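Local coordinates for glycosyl hydrolase family 2, TIM barrel domain protein (Faecalibacterium prausnitzii A2-165, PDB 6ED2) that probably hydrolyses beta-D-glucuronides, as a gut bacterial beta-glucuronidase of glycosyl hydrolase family 2, at residues I374-P379 / T421-R426; N415-L420 / F457-R462. All blocks are in the same frame, centred on the assembly; numbering follows the deposited sequence.

Contact 1 of 2, residues I374-P379 / T421-R426; sequences IIDEVP and TDMIDR
Val378 and Met423 bring the two backbones nearest, their CA atoms 6.9 Å apart, just past the end of strand 373-377, beside helix 409-427. Met423 carries the contact, an unbranched chain long enough to span from helix to strand, its soft thioether lying against both carboxylate and peptide. Its CG stands anti to the backbone N (chi1 172°) and chi2 is likewise extended, which puts SD 3.6 Å from Glu377 C. A bend at chi3 (71°) then turns the methyl along the backbone of residues 376-378, CE reaching within 3.7 Å of Asp376 O. The same methyl comes 4.1 Å from Val378 CB, where a compact beta-branched residue leaves it an apolar wall.

Asp376 runs alongside Met423 in the opposite sense, its carboxylate passing the thioether. OD1 approaches SD to 3.5 Å, while OD2 lies 3.6 Å from Met423 CG; both are van der Waals contacts. The burial of this acid is probably eased by the hydrogen bond of OD1 with Tyr364 OH, and Arg426 NH2, 4.8 Å from OD1, may add electrostatic support without touching it. Replacing Asp376 with an alanine would probably leave the Tyr364 hydroxyl without this partner and open a gap beside the Met423 sulfur.

This is strand-to-helix packing in the TIM barrel. Backbone bonds join the strand to Phe352 and Thr354, on and just after strand 351-353, and to Ser432, Ile434 and Ala435, just before and on strand 433-440; Trp436 touches both Asp376 and Met423, and Tyr364 of helix 361-370 meets Arg426.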
loop_
_atom_site.group_PDB
_atom_site.type_symbol
_atom_site.label_atom_id
_atom_site.label_comp_id
_atom_site.label_asym_id
_atom_site.label_seq_id
_atom_site.Cartn_x
_atom_site.Cartn_y
_atom_site.Cartn_z
ATOM N N ILE A 374 -2.233 34.671 1.643
ATOM C CA ILE A 374 -1.283 34.162 0.657
ATOM C C ILE A 374 0.024 34.934 0.763
ATOM O O ILE A 374 0.023 36.173 0.739
ATOM C CB ILE A 374 -1.840 34.290 -0.770
ATOM C CG1 ILE A 374 -3.081 33.401 -0.946
ATOM C CG2 ILE A 374 -0.749 33.976 -1.808
ATOM C CD1 ILE A 374 -3.572 33.360 -2.378
ATOM N N ILE A 375 1.132 34.202 0.826
ATOM C CA ILE A 375 2.455 34.735 0.546
ATOM C C ILE A 375 2.775 34.430 -0.911
ATOM O O ILE A 375 2.929 33.268 -1.290
ATOM C CB ILE A 375 3.516 34.147 1.483
ATOM C CG1 ILE A 375 3.128 34.415 2.945
ATOM C CG2 ILE A 375 4.876 34.740 1.159
ATOM C CD1 ILE A 375 4.085 33.805 3.956
ATOM N N ASP A 376 2.890 35.477 -1.723
ATOM C CA ASP A 376 2.994 35.363 -3.173
ATOM C C ASP A 376 4.465 35.300 -3.562
ATOM O O ASP A 376 5.244 36.204 -3.217
ATOM C CB ASP A 376 2.312 36.561 -3.833
ATOM C CG ASP A 376 1.740 36.250 -5.223
ATOM O OD1 ASP A 376 1.941 35.134 -5.778
ATOM O OD2 ASP A 376 1.089 37.169 -5.771
ATOM N N GLU A 377 4.844 34.260 -4.297
ATOM C CA GLU A 377 6.248 33.965 -4.544
ATOM C C GLU A 377 6.552 33.908 -6.036
ATOM O O GLU A 377 5.864 33.222 -6.803
ATOM C CB GLU A 377 6.644 32.646 -3.878
ATOM C CG GLU A 377 8.120 32.299 -4.063
ATOM C CD GLU A 377 8.581 31.169 -3.140
ATOM O OE1 GLU A 377 8.610 31.375 -1.898
ATOM O OE2 GLU A 377 8.924 30.082 -3.663
ATOM N N VAL A 378 7.620 34.588 -6.425
ATOM C CA VAL A 378 8.120 34.639 -7.797
ATOM C C VAL A 378 8.997 33.406 -8.050
ATOM O O VAL A 378 9.522 32.830 -7.090
ATOM C CB VAL A 378 8.843 35.986 -7.984
ATOM C CG1 VAL A 378 10.270 35.933 -7.470
ATOM C CG2 VAL A 378 8.734 36.510 -9.394
ATOM N N PRO A 379 9.164 32.907 -9.297
ATOM C CA PRO A 379 9.885 31.626 -9.459
ATOM C C PRO A 379 11.403 31.715 -9.297
ATOM O O PRO A 379 12.149 31.053 -10.028
ATOM C CB PRO A 379 9.510 31.186 -10.883
ATOM C CG PRO A 379 8.378 32.088 -11.307
ATOM C CD PRO A 379 8.603 33.365 -10.578
ATOM N N THR A 421 7.839 42.256 -11.226
ATOM C CA THR A 421 6.957 43.339 -11.631
ATOM C C THR A 421 5.604 42.792 -12.054
ATOM O O THR A 421 4.554 43.292 -11.635
ATOM C CB THR A 421 7.617 44.131 -12.772
ATOM O OG1 THR A 421 8.853 44.697 -12.306
ATOM C CG2 THR A 421 6.701 45.241 -13.272
ATOM N N ASP A 422 5.618 41.750 -12.889
ATOM C CA ASP A 422 4.380 41.155 -13.373
ATOM C C ASP A 422 3.601 40.513 -12.232
ATOM O O ASP A 422 2.378 40.668 -12.145
ATOM C CB ASP A 422 4.707 40.149 -14.482
ATOM C CG ASP A 422 5.058 40.847 -15.794
ATOM O OD1 ASP A 422 4.754 42.042 -15.887
ATOM O OD2 ASP A 422 5.647 40.234 -16.712
ATOM N N MET A 423 4.291 39.834 -11.314
ATOM C CA MET A 423 3.569 39.214 -10.212
ATOM C C MET A 423 2.867 40.262 -9.358
ATOM O O MET A 423 1.687 40.108 -9.003
ATOM C CB MET A 423 4.505 38.369 -9.346
ATOM C CG MET A 423 3.776 37.888 -8.086
ATOM S SD MET A 423 4.762 36.895 -6.950
ATOM C CE MET A 423 5.859 38.168 -6.285
ATOM N N ILE A 424 3.570 41.345 -9.012
ATOM C CA ILE A 424 2.947 42.337 -8.140
ATOM C C ILE A 424 1.841 43.088 -8.878
ATOM O O ILE A 424 0.777 43.360 -8.311
ATOM C CB ILE A 424 4.012 43.283 -7.558
ATOM C CG1 ILE A 424 4.875 42.506 -6.554
ATOM C CG2 ILE A 424 3.345 44.514 -6.912
ATOM C CD1 ILE A 424 5.835 43.383 -5.773
ATOM N N ASP A 425 2.058 43.423 -10.153
ATOM C CA ASP A 425 0.985 44.049 -10.927
ATOM C C ASP A 425 -0.245 43.141 -11.040
ATOM O O ASP A 425 -1.382 43.611 -10.920
ATOM C CB ASP A 425 1.501 44.445 -12.315
ATOM C CG ASP A 425 2.249 45.779 -12.287
ATOM O OD1 ASP A 425 1.972 46.606 -11.370
ATOM O OD2 ASP A 425 3.125 45.983 -13.162
ATOM N N ARG A 426 -0.042 41.837 -11.259
ATOM C CA ARG A 426 -1.183 40.928 -11.411
ATOM C C ARG A 426 -1.944 40.753 -10.100
ATOM O O ARG A 426 -3.177 40.689 -10.099
ATOM C CB ARG A 426 -0.715 39.566 -11.928
ATOM C CG ARG A 426 -1.858 38.650 -12.422
ATOM C CD ARG A 426 -1.344 37.229 -12.641
ATOM N NE ARG A 426 -0.990 36.626 -11.355
ATOM C CZ ARG A 426 -0.742 35.329 -11.168
ATOM N NH1 ARG A 426 -0.817 34.474 -12.184
ATOM N NH2 ARG A 426 -0.433 34.887 -9.948
#

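Contact 2 of 2, residues N415-L420 / F457-R462; sequences NHKAAL and FELARR
Between 415-420 and 457-462 the flat groups that Leu459 and Leu420 meet are peptide groups: CD2 of Leu459 rests near the peptide oxygen of Lys417, and CD2 of Leu420 lies 4.0 Å from Ala460 N. The motif is the side-by-side packing of two successive outer helices of the TIM barrel; the axes of 415-420 and 457-462 come within 10.4 Å at a crossing angle of -21°, nearly parallel. Neither the His416 nor the Phe457 ring touches the opposite segment. The His416 ring meets helix 449-463 earlier along its length, packing on Leu456 and bonding through ND1 to Tyr452 OH, while NE2 bonds weakly to Leu438 O; Phe457 packs on Leu438 and Tyr472.

Leucines suit this seam, being branched and wholly apolar. Leu459, with CG anti to the backbone N (chi1 -173°), reaches across to the neighbouring helix, where its CD2 stands 4.1 Å from Leu420 CD2. Ala460 is small enough to let Leu420 come close to the helix backbone, with CB and Leu420 CD2 4.0 Å apart. Lys417 sits at the partly exposed border, lending its aliphatic base to the apolar layer. The extended remainder of its chain runs on past CB and CG, which cross Leu459 obliquely, CG lying 3.7 Å from Leu459 CD2.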
loop_
_atom_site.group_PDB
_atom_site.type_symbol
_atom_site.label_atom_id
_atom_site.label_comp_id
_atom_site.label_asym_id
_atom_site.label_seq_id
_atom_site.Cartn_x
_atom_site.Cartn_y
_atom_site.Cartn_z
ATOM N N ASN A 415 15.495 39.213 -15.697
ATOM C CA ASN A 415 14.316 38.346 -15.717
ATOM C C ASN A 415 13.633 38.306 -14.357
ATOM O O ASN A 415 12.400 38.255 -14.276
ATOM C CB ASN A 415 14.711 36.938 -16.174
ATOM C CG ASN A 415 15.123 36.905 -17.641
ATOM O OD1 ASN A 415 14.722 37.765 -18.419
ATOM N ND2 ASN A 415 15.943 35.929 -18.016
ATOM N N HIS A 416 14.416 38.351 -13.277
ATOM C CA HIS A 416 13.833 38.351 -11.939
ATOM C C HIS A 416 13.017 39.616 -11.697
ATOM O O HIS A 416 11.905 39.560 -11.158
ATOM C CB HIS A 416 14.957 38.194 -10.913
ATOM C CG HIS A 416 14.502 37.793 -9.548
ATOM N ND1 HIS A 416 15.350 37.201 -8.633
ATOM C CD2 HIS A 416 13.307 37.926 -8.921
ATOM C CE1 HIS A 416 14.697 36.990 -7.502
ATOM N NE2 HIS A 416 13.454 37.415 -7.650
ATOM N N LYS A 417 13.539 40.766 -12.126
ATOM C CA LYS A 417 12.802 42.016 -11.978
ATOM C C LYS A 417 11.496 41.988 -12.766
ATOM O O LYS A 417 10.459 42.456 -12.280
ATOM C CB LYS A 417 13.674 43.185 -12.434
ATOM C CG LYS A 417 14.705 43.619 -11.414
ATOM C CD LYS A 417 15.693 44.603 -12.035
ATOM C CE LYS A 417 16.418 45.406 -10.956
ATOM N NZ LYS A 417 17.489 46.295 -11.512
ATOM N N ALA A 418 11.531 41.453 -13.986
ATOM C CA ALA A 418 10.329 41.372 -14.818
ATOM C C ALA A 418 9.269 40.482 -14.178
ATOM O O ALA A 418 8.098 40.865 -14.071
ATOM C CB ALA A 418 10.699 40.841 -16.202
ATOM N N ALA A 419 9.670 39.281 -13.748
ATOM C CA ALA A 419 8.754 38.386 -13.055
ATOM C C ALA A 419 8.163 39.048 -11.820
ATOM O O ALA A 419 6.948 38.971 -11.581
ATOM C CB ALA A 419 9.484 37.091 -12.685
ATOM N N LEU A 420 9.007 39.715 -11.025
ATOM C CA LEU A 420 8.524 40.392 -9.826
ATOM C C LEU A 420 7.533 41.488 -10.180
ATOM O O LEU A 420 6.513 41.670 -9.502
ATOM C CB LEU A 420 9.713 40.981 -9.052
ATOM C CG LEU A 420 9.395 41.765 -7.782
ATOM C CD1 LEU A 420 8.510 40.938 -6.831
ATOM C CD2 LEU A 420 10.686 42.258 -7.067
ATOM N N PHE A 457 14.601 43.949 -3.516
ATOM C CA PHE A 457 13.738 44.348 -2.414
ATOM C C PHE A 457 13.286 45.790 -2.565
ATOM O O PHE A 457 12.197 46.142 -2.112
ATOM C CB PHE A 457 14.462 44.119 -1.085
ATOM C CG PHE A 457 14.455 42.680 -0.651
ATOM C CD1 PHE A 457 13.535 42.230 0.282
ATOM C CD2 PHE A 457 15.347 41.777 -1.208
ATOM C CE1 PHE A 457 13.513 40.902 0.677
ATOM C CE2 PHE A 457 15.330 40.449 -0.840
ATOM C CZ PHE A 457 14.400 40.008 0.116
ATOM N N GLU A 458 14.097 46.635 -3.206
ATOM C CA GLU A 458 13.651 48.004 -3.456
ATOM C C GLU A 458 12.511 48.024 -4.470
ATOM O O GLU A 458 11.501 48.713 -4.273
ATOM C CB GLU A 458 14.832 48.864 -3.929
ATOM C CG GLU A 458 15.525 49.648 -2.794
ATOM C CD GLU A 458 17.020 50.001 -3.063
ATOM O OE1 GLU A 458 17.747 50.261 -2.069
ATOM O OE2 GLU A 458 17.475 50.036 -4.242
ATOM N N LEU A 459 12.654 47.259 -5.556
ATOM C CA LEU A 459 11.581 47.143 -6.544
ATOM C C LEU A 459 10.274 46.672 -5.907
ATOM O O LEU A 459 9.205 47.235 -6.169
ATOM C CB LEU A 459 12.018 46.197 -7.660
ATOM C CG LEU A 459 11.086 46.088 -8.869
ATOM C CD1 LEU A 459 10.846 47.471 -9.513
ATOM C CD2 LEU A 459 11.651 45.079 -9.873
ATOM N N ALA A 460 10.343 45.653 -5.041
ATOM C CA ALA A 460 9.122 45.138 -4.419
ATOM C C ALA A 460 8.454 46.184 -3.550
ATOM O O ALA A 460 7.222 46.225 -3.457
ATOM C CB ALA A 460 9.424 43.889 -3.582
ATOM N N ARG A 461 9.245 47.027 -2.886
ATOM C CA ARG A 461 8.664 48.135 -2.141
ATOM C C ARG A 461 7.993 49.133 -3.081
ATOM O O ARG A 461 6.844 49.535 -2.857
ATOM C CB ARG A 461 9.747 48.812 -1.301
ATOM C CG ARG A 461 9.340 50.120 -0.658
ATOM C CD ARG A 461 10.400 50.557 0.335
ATOM N NE ARG A 461 10.266 49.872 1.620
ATOM C CZ ARG A 461 11.254 49.723 2.504
ATOM N NH1 ARG A 461 12.469 50.194 2.241
ATOM N NH2 ARG A 461 11.026 49.105 3.662
ATOM N N ARG A 462 8.691 49.530 -4.152
ATOM C CA ARG A 462 8.158 50.539 -5.072
ATOM C C ARG A 462 6.880 50.070 -5.760
ATOM O O ARG A 462 5.955 50.864 -5.966
ATOM C CB ARG A 462 9.182 50.886 -6.152
ATOM C CG ARG A 462 10.419 51.616 -5.713
ATOM C CD ARG A 462 11.382 51.617 -6.894
ATOM N NE ARG A 462 12.640 52.300 -6.619
ATOM C CZ ARG A 462 13.491 52.658 -7.576
ATOM N NH1 ARG A 462 13.197 52.384 -8.850
ATOM N NH2 ARG A 462 14.629 53.283 -7.273
#

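In the fold
From the N terminus the chain first lays down 374-379, then 415-420 and 421-426 in succession on helix 409-427, and finally 457-462 on the following helix. Contact 1 closes a loop of 41 residues, part of it not modelled, between barrel strand and helix; contact 2 closes one of 36 residues that includes strand 433-440. The two loops cross rather than nest, since their segments alternate. Helix 409-427 is shared: contact 1 ties it inward to the barrel wall, contact 2 to the next outer helix. They also touch directly, Val378 CG2 lying 3.4 Å from Ala419 CB and Thr421 OG1 3.7 Å from Leu459 CD2.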